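Local coordinates for protein lasso peptide isopeptidase AtxE2 (Asticcacaulis excentricus, PDB 5TXC) that hydrolyses the isopeptide bond of the lasso peptides astexin-2 and astexin-3, opening these threaded substrates into linear peptides, at residues H140-R145 / E174-L179; S164-D169 / N182-S187. All coordinates share one frame; numbering follows the deposited sequence.

Interaction 1 (H140-R145 / E174-L179); sequences HLAYLR and EDVQWL
Ala142 and Trp178 meet between two strands of adjacent beta-propeller blades, 140-145 and 175-178. The strands run antiparallel, 172° between their directions, with axes 7.0 Å apart. No hydrogen bond joins them. Side chains make most of the contact, in two places against backbone atoms.

Trp178 has CG anti to its carbonyl carbon (chi1 -59°), which carries the indole over to strand 140-145. Ala142 CB lies 3.7 Å from Trp178 NE1, approaching the ring obliquely. His140 CB comes 4.0 Å from Trp178 CZ2, also obliquely, while the imidazole leads away. Leu141 C sits at the ring edge. Trp178 NE1 is hydrogen-bonded to Arg133 O, on strand 133-134, the neighbour of strand 140-147 in its sheet.

Aliphatic packing fills the other end. Val176 CG1 lies between Ala142 CB at 4.5 Å and Leu144 CD2 at 4.4 Å. The second methyl of Leu144, CD1, rests 3.5 Å from Glu174 O.

With Trp178 cut back to an alanine, a gap is likely to open beside Ala142 CB and His140 CB, and Arg133 O would probably lose its indole donor. The chemistry implies that apolar packing joins the blades here, while the indole N-H adds one polar tie through Arg133.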
loop_
_atom_site.group_PDB
_atom_site.type_symbol
_atom_site.label_atom_id
_atom_site.label_comp_id
_atom_site.label_asym_id
_atom_site.label_seq_id
_atom_site.Cartn_x
_atom_site.Cartn_y
_atom_site.Cartn_z
ATOM N N HIS A 140 -2.370 6.244 -30.165
ATOM C CA HIS A 140 -1.971 7.144 -29.105
ATOM C C HIS A 140 -2.406 6.605 -27.749
ATOM O O HIS A 140 -3.314 5.779 -27.637
ATOM C CB HIS A 140 -2.541 8.542 -29.337
ATOM C CG HIS A 140 -2.013 9.196 -30.570
ATOM N ND1 HIS A 140 -2.828 9.637 -31.590
ATOM C CD2 HIS A 140 -0.743 9.470 -30.956
ATOM C CE1 HIS A 140 -2.083 10.168 -32.543
ATOM N NE2 HIS A 140 -0.815 10.073 -32.187
ATOM N N LEU A 141 -1.715 7.073 -26.716
ATOM C CA LEU A 141 -2.137 6.878 -25.340
ATOM C C LEU A 141 -2.617 8.207 -24.789
ATOM O O LEU A 141 -2.109 9.258 -25.174
ATOM C CB LEU A 141 -1.007 6.366 -24.456
ATOM C CG LEU A 141 -0.353 5.057 -24.838
ATOM C CD1 LEU A 141 0.842 4.876 -23.939
ATOM C CD2 LEU A 141 -1.312 3.888 -24.760
ATOM N N ALA A 142 -3.623 8.159 -23.915
ATOM C CA ALA A 142 -3.991 9.302 -23.087
ATOM C C ALA A 142 -3.847 8.934 -21.610
ATOM O O ALA A 142 -4.161 7.809 -21.202
ATOM C CB ALA A 142 -5.407 9.784 -23.380
ATOM N N TYR A 143 -3.345 9.869 -20.809
ATOM C CA TYR A 143 -3.067 9.564 -19.414
ATOM C C TYR A 143 -2.881 10.852 -18.641
ATOM O O TYR A 143 -2.462 11.873 -19.201
ATOM C CB TYR A 143 -1.824 8.692 -19.283
ATOM C CG TYR A 143 -0.632 9.302 -19.947
ATOM C CD1 TYR A 143 -0.424 9.126 -21.318
ATOM C CD2 TYR A 143 0.276 10.076 -19.234
ATOM C CE1 TYR A 143 0.661 9.683 -21.958
ATOM C CE2 TYR A 143 1.385 10.650 -19.869
ATOM C CZ TYR A 143 1.568 10.445 -21.235
ATOM O OH TYR A 143 2.647 10.985 -21.914
ATOM N N LEU A 144 -3.163 10.775 -17.343
ATOM C CA LEU A 144 -2.951 11.892 -16.434
ATOM C C LEU A 144 -1.466 12.057 -16.129
ATOM O O LEU A 144 -0.733 11.078 -15.944
ATOM C CB LEU A 144 -3.720 11.681 -15.130
ATOM C CG LEU A 144 -5.216 11.383 -15.257
ATOM C CD1 LEU A 144 -5.835 11.142 -13.890
ATOM C CD2 LEU A 144 -5.922 12.506 -15.992
ATOM N N ARG A 145 -1.027 13.311 -16.093
ATOM C CA ARG A 145 0.338 13.655 -15.738
ATOM C C ARG A 145 0.346 15.001 -15.028
ATOM O O ARG A 145 -0.479 15.871 -15.329
ATOM C CB ARG A 145 1.240 13.682 -16.967
ATOM C CG ARG A 145 2.598 14.198 -16.629
ATOM C CD ARG A 145 3.572 14.058 -17.745
ATOM N NE ARG A 145 4.478 15.189 -17.693
ATOM C CZ ARG A 145 5.651 15.259 -18.297
ATOM N NH1 ARG A 145 6.123 14.239 -19.015
ATOM N NH2 ARG A 145 6.350 16.379 -18.164
ATOM N N GLU A 174 -9.282 14.308 -13.198
ATOM C CA GLU A 174 -9.329 13.083 -12.405
ATOM C C GLU A 174 -9.424 11.805 -13.241
ATOM O O GLU A 174 -9.070 10.740 -12.733
ATOM C CB GLU A 174 -10.493 13.138 -11.407
ATOM C CG GLU A 174 -10.166 14.012 -10.199
ATOM C CD GLU A 174 -11.381 14.557 -9.456
ATOM O OE1 GLU A 174 -12.399 13.835 -9.362
ATOM O OE2 GLU A 174 -11.306 15.711 -8.953
ATOM N N ASP A 175 -9.853 11.881 -14.500
ATOM C CA ASP A 175 -10.059 10.715 -15.357
ATOM C C ASP A 175 -10.204 11.195 -16.792
ATOM O O ASP A 175 -10.551 12.355 -17.036
ATOM C CB ASP A 175 -11.294 9.904 -14.945
ATOM C CG ASP A 175 -11.235 8.459 -15.418
ATOM O OD1 ASP A 175 -10.207 8.067 -16.004
ATOM O OD2 ASP A 175 -12.198 7.696 -15.161
ATOM N N VAL A 176 -9.948 10.288 -17.736
ATOM C CA VAL A 176 -10.004 10.596 -19.163
ATOM C C VAL A 176 -10.269 9.294 -19.917
ATOM O O VAL A 176 -9.781 8.235 -19.525
ATOM C CB VAL A 176 -8.704 11.304 -19.627
ATOM C CG1 VAL A 176 -7.481 10.400 -19.483
ATOM C CG2 VAL A 176 -8.814 11.796 -21.052
ATOM N N GLN A 177 -11.089 9.372 -20.979
ATOM C CA GLN A 177 -11.276 8.278 -21.936
ATOM C C GLN A 177 -11.313 8.849 -23.344
ATOM O O GLN A 177 -11.610 10.026 -23.540
ATOM C CB GLN A 177 -12.594 7.496 -21.730
ATOM C CG GLN A 177 -12.740 6.864 -20.399
ATOM C CD GLN A 177 -11.951 5.595 -20.266
ATOM O OE1 GLN A 177 -11.309 5.129 -21.228
ATOM N NE2 GLN A 177 -11.934 5.049 -19.044
ATOM N N TRP A 178 -11.079 7.987 -24.332
ATOM C CA TRP A 178 -11.315 8.356 -25.715
ATOM C C TRP A 178 -12.762 8.065 -26.069
ATOM O O TRP A 178 -13.253 6.955 -25.841
ATOM C CB TRP A 178 -10.425 7.594 -26.687
ATOM C CG TRP A 178 -9.001 7.753 -26.489
ATOM C CD1 TRP A 178 -8.207 7.022 -25.668
ATOM C CD2 TRP A 178 -8.146 8.689 -27.154
ATOM N NE1 TRP A 178 -6.905 7.441 -25.770
ATOM C CE2 TRP A 178 -6.835 8.471 -26.669
ATOM C CE3 TRP A 178 -8.356 9.692 -28.109
ATOM C CZ2 TRP A 178 -5.733 9.225 -27.107
ATOM C CZ3 TRP A 178 -7.261 10.433 -28.552
ATOM C CH2 TRP A 178 -5.969 10.196 -28.047
ATOM N N LEU A 179 -13.441 9.064 -26.629
ATOM C CA LEU A 179 -14.725 8.782 -27.259
ATOM C C LEU A 179 -14.517 8.265 -28.678
ATOM O O LEU A 179 -15.258 7.387 -29.129
ATOM C CB LEU A 179 -15.594 10.034 -27.251
ATOM C CG LEU A 179 -16.090 10.439 -25.859
ATOM C CD1 LEU A 179 -16.978 11.678 -25.916
ATOM C CD2 LEU A 179 -16.821 9.279 -25.197
#

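Interaction 2 (S164-D169 / N182-S187)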
loop_
_atom_site.group_PDB
_atom_site.type_symbol
_atom_site.label_atom_id
_atom_site.label_comp_id
_atom_site.label_asym_id
_atom_site.label_seq_id
_atom_site.Cartn_x
_atom_site.Cartn_y
_atom_site.Cartn_z
ATOM N N SER A 164 3.817 16.514 -25.308
ATOM C CA SER A 164 2.652 17.383 -25.483
ATOM C C SER A 164 1.472 17.114 -24.546
ATOM O O SER A 164 0.837 16.056 -24.623
ATOM C CB SER A 164 2.173 17.298 -26.929
ATOM O OG SER A 164 0.832 17.753 -27.028
ATOM N N PRO A 165 1.185 18.038 -23.624
ATOM C CA PRO A 165 -0.109 18.047 -22.933
ATOM C C PRO A 165 -1.233 18.399 -23.888
ATOM O O PRO A 165 -1.016 18.946 -24.963
ATOM C CB PRO A 165 0.049 19.141 -21.874
ATOM C CG PRO A 165 1.197 19.955 -22.343
ATOM C CD PRO A 165 2.114 19.024 -23.062
ATOM N N VAL A 166 -2.461 18.108 -23.464
ATOM C CA VAL A 166 -3.592 18.160 -24.383
ATOM C C VAL A 166 -4.837 18.757 -23.725
ATOM O O VAL A 166 -5.548 19.543 -24.353
ATOM C CB VAL A 166 -3.819 16.753 -24.975
ATOM C CG1 VAL A 166 -5.182 16.192 -24.659
ATOM C CG2 VAL A 166 -3.512 16.753 -26.474
ATOM N N ILE A 167 -5.158 18.351 -22.493
ATOM C CA ILE A 167 -6.272 18.932 -21.749
ATOM C C ILE A 167 -5.739 19.528 -20.458
ATOM O O ILE A 167 -4.975 18.879 -19.731
ATOM C CB ILE A 167 -7.396 17.932 -21.433
ATOM C CG1 ILE A 167 -7.843 17.163 -22.677
ATOM C CG2 ILE A 167 -8.566 18.693 -20.902
ATOM C CD1 ILE A 167 -8.808 16.005 -22.358
ATOM N N GLU A 168 -6.153 20.758 -20.179
ATOM C CA GLU A 168 -5.769 21.503 -18.996
ATOM C C GLU A 168 -6.955 22.348 -18.561
ATOM O O GLU A 168 -7.677 22.878 -19.406
ATOM C CB GLU A 168 -4.511 22.324 -19.329
ATOM C CG GLU A 168 -3.927 23.173 -18.228
ATOM C CD GLU A 168 -2.808 24.096 -18.738
ATOM O OE1 GLU A 168 -2.253 23.843 -19.837
ATOM O OE2 GLU A 168 -2.513 25.103 -18.059
ATOM N N ASP A 169 -7.185 22.451 -17.258
ATOM C CA ASP A 169 -8.343 23.180 -16.746
ATOM C C ASP A 169 -7.980 23.812 -15.401
ATOM O O ASP A 169 -6.877 23.625 -14.881
ATOM C CB ASP A 169 -9.560 22.250 -16.624
ATOM C CG ASP A 169 -10.880 22.912 -17.077
ATOM O OD1 ASP A 169 -11.215 24.038 -16.636
ATOM O OD2 ASP A 169 -11.604 22.288 -17.876
ATOM N N ASN A 182 -10.236 11.272 -32.027
ATOM C CA ASN A 182 -10.001 12.703 -31.945
ATOM C C ASN A 182 -10.766 13.370 -30.819
ATOM O O ASN A 182 -10.731 14.599 -30.712
ATOM C CB ASN A 182 -10.378 13.391 -33.276
ATOM C CG ASN A 182 -9.373 13.110 -34.380
ATOM O OD1 ASN A 182 -8.270 13.683 -34.405
ATOM N ND2 ASN A 182 -9.736 12.209 -35.292
ATOM N N THR A 183 -11.497 12.615 -30.014
ATOM C CA THR A 183 -12.337 13.205 -28.987
ATOM C C THR A 183 -11.977 12.555 -27.663
ATOM O O THR A 183 -11.749 11.341 -27.600
ATOM C CB THR A 183 -13.818 12.991 -29.320
ATOM O OG1 THR A 183 -14.003 13.162 -30.733
ATOM C CG2 THR A 183 -14.695 13.972 -28.591
ATOM N N LEU A 184 -11.875 13.376 -26.621
ATOM C CA LEU A 184 -11.545 12.926 -25.279
ATOM C C LEU A 184 -12.593 13.454 -24.332
ATOM O O LEU A 184 -12.954 14.626 -24.401
ATOM C CB LEU A 184 -10.172 13.430 -24.818
ATOM C CG LEU A 184 -8.941 12.880 -25.497
ATOM C CD1 LEU A 184 -7.747 13.698 -25.102
ATOM C CD2 LEU A 184 -8.742 11.456 -25.099
ATOM N N ILE A 185 -13.054 12.614 -23.426
ATOM C CA ILE A 185 -13.900 13.054 -22.329
ATOM C C ILE A 185 -13.039 12.975 -21.073
ATOM O O ILE A 185 -12.165 12.104 -20.979
ATOM C CB ILE A 185 -15.187 12.205 -22.232
ATOM C CG1 ILE A 185 -16.039 12.608 -21.033
ATOM C CG2 ILE A 185 -14.862 10.718 -22.197
ATOM C CD1 ILE A 185 -17.445 12.001 -21.105
ATOM N N TYR A 186 -13.237 13.916 -20.147
ATOM C CA TYR A 186 -12.439 13.975 -18.926
ATOM C C TYR A 186 -13.319 14.470 -17.784
ATOM O O TYR A 186 -14.365 15.094 -18.000
ATOM C CB TYR A 186 -11.179 14.846 -19.104
ATOM C CG TYR A 186 -11.431 16.336 -19.304
ATOM C CD1 TYR A 186 -11.661 16.849 -20.574
ATOM C CD2 TYR A 186 -11.415 17.226 -18.233
ATOM C CE1 TYR A 186 -11.885 18.194 -20.774
ATOM C CE2 TYR A 186 -11.624 18.584 -18.429
ATOM C CZ TYR A 186 -11.863 19.060 -19.708
ATOM O OH TYR A 186 -12.091 20.397 -19.947
ATOM N N SER A 187 -12.920 14.129 -16.562
ATOM C CA SER A 187 -13.668 14.500 -15.368
ATOM C C SER A 187 -12.800 15.337 -14.432
ATOM O O SER A 187 -11.571 15.327 -14.507
ATOM C CB SER A 187 -14.175 13.255 -14.629
ATOM O OG SER A 187 -13.071 12.441 -14.256
#
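Two consecutive blades of the beta-propeller domain meet here, the outermost strand of one sheet, 165-167, against strand 183-187 of the next. The strand directions differ by 70° and the axes approach to 9.5 Å, so side chains bridge the gap.

Ile167 is central. Its CG2 lies over one face of the Tyr186 ring, 3.5 Å from the centroid and 19° off the normal, a CH-pi contact. CG2 is anti to the backbone N and CG1 anti to the carbonyl carbon. This lets both branches reach strand 183-187: CD1 lies 3.5 Å from Tyr186 CD1 and also touches Leu184 CD1 at 3.7 Å. Val166 CG1 touches the same Leu184 methyl at 3.6 Å, its side chain crossing that of Leu184 at about a right angle.

One polar bond completes the contact. Tyr186 OH donates to Asp169 OD2 at 2.8 Å, meeting it nearly along the C-O axis. The carboxylate and ring planes stand 51° apart. The bond probably keeps the hydroxyl end from swinging away from Asp169, and Ile167 over the face is likely to hinder the ring from turning.

Val166 and Ile167 both face Val153, a classic beta bulge. Successive four-stranded antiparallel sheets packed face to face through apolar side chains are typical of a propeller.

How the interactions relate
Interactions 1 and 2 lie in the same interface between two consecutive propeller blades, their centres about 7 Å apart. Each pairs a strand of the sheet 133-167 with a strand of the sheet 175-243. Strands 175-178 and 183-188 are neighbours in the second sheet, so the two contacts are joined through its backbone. Gln177 N lies 2.9 Å from Ile185 O and Glu174 N 2.8 Å from Ser187 O, both probable hydrogen bonds. Side chains connect them too: Leu184 touches both Val176 and Trp178. Along the chain the segments alternate. Both contacts lie away from the catalytic Ser527 and the substrate-binding residues Trp116 and Asn562, and belong to the propeller framework.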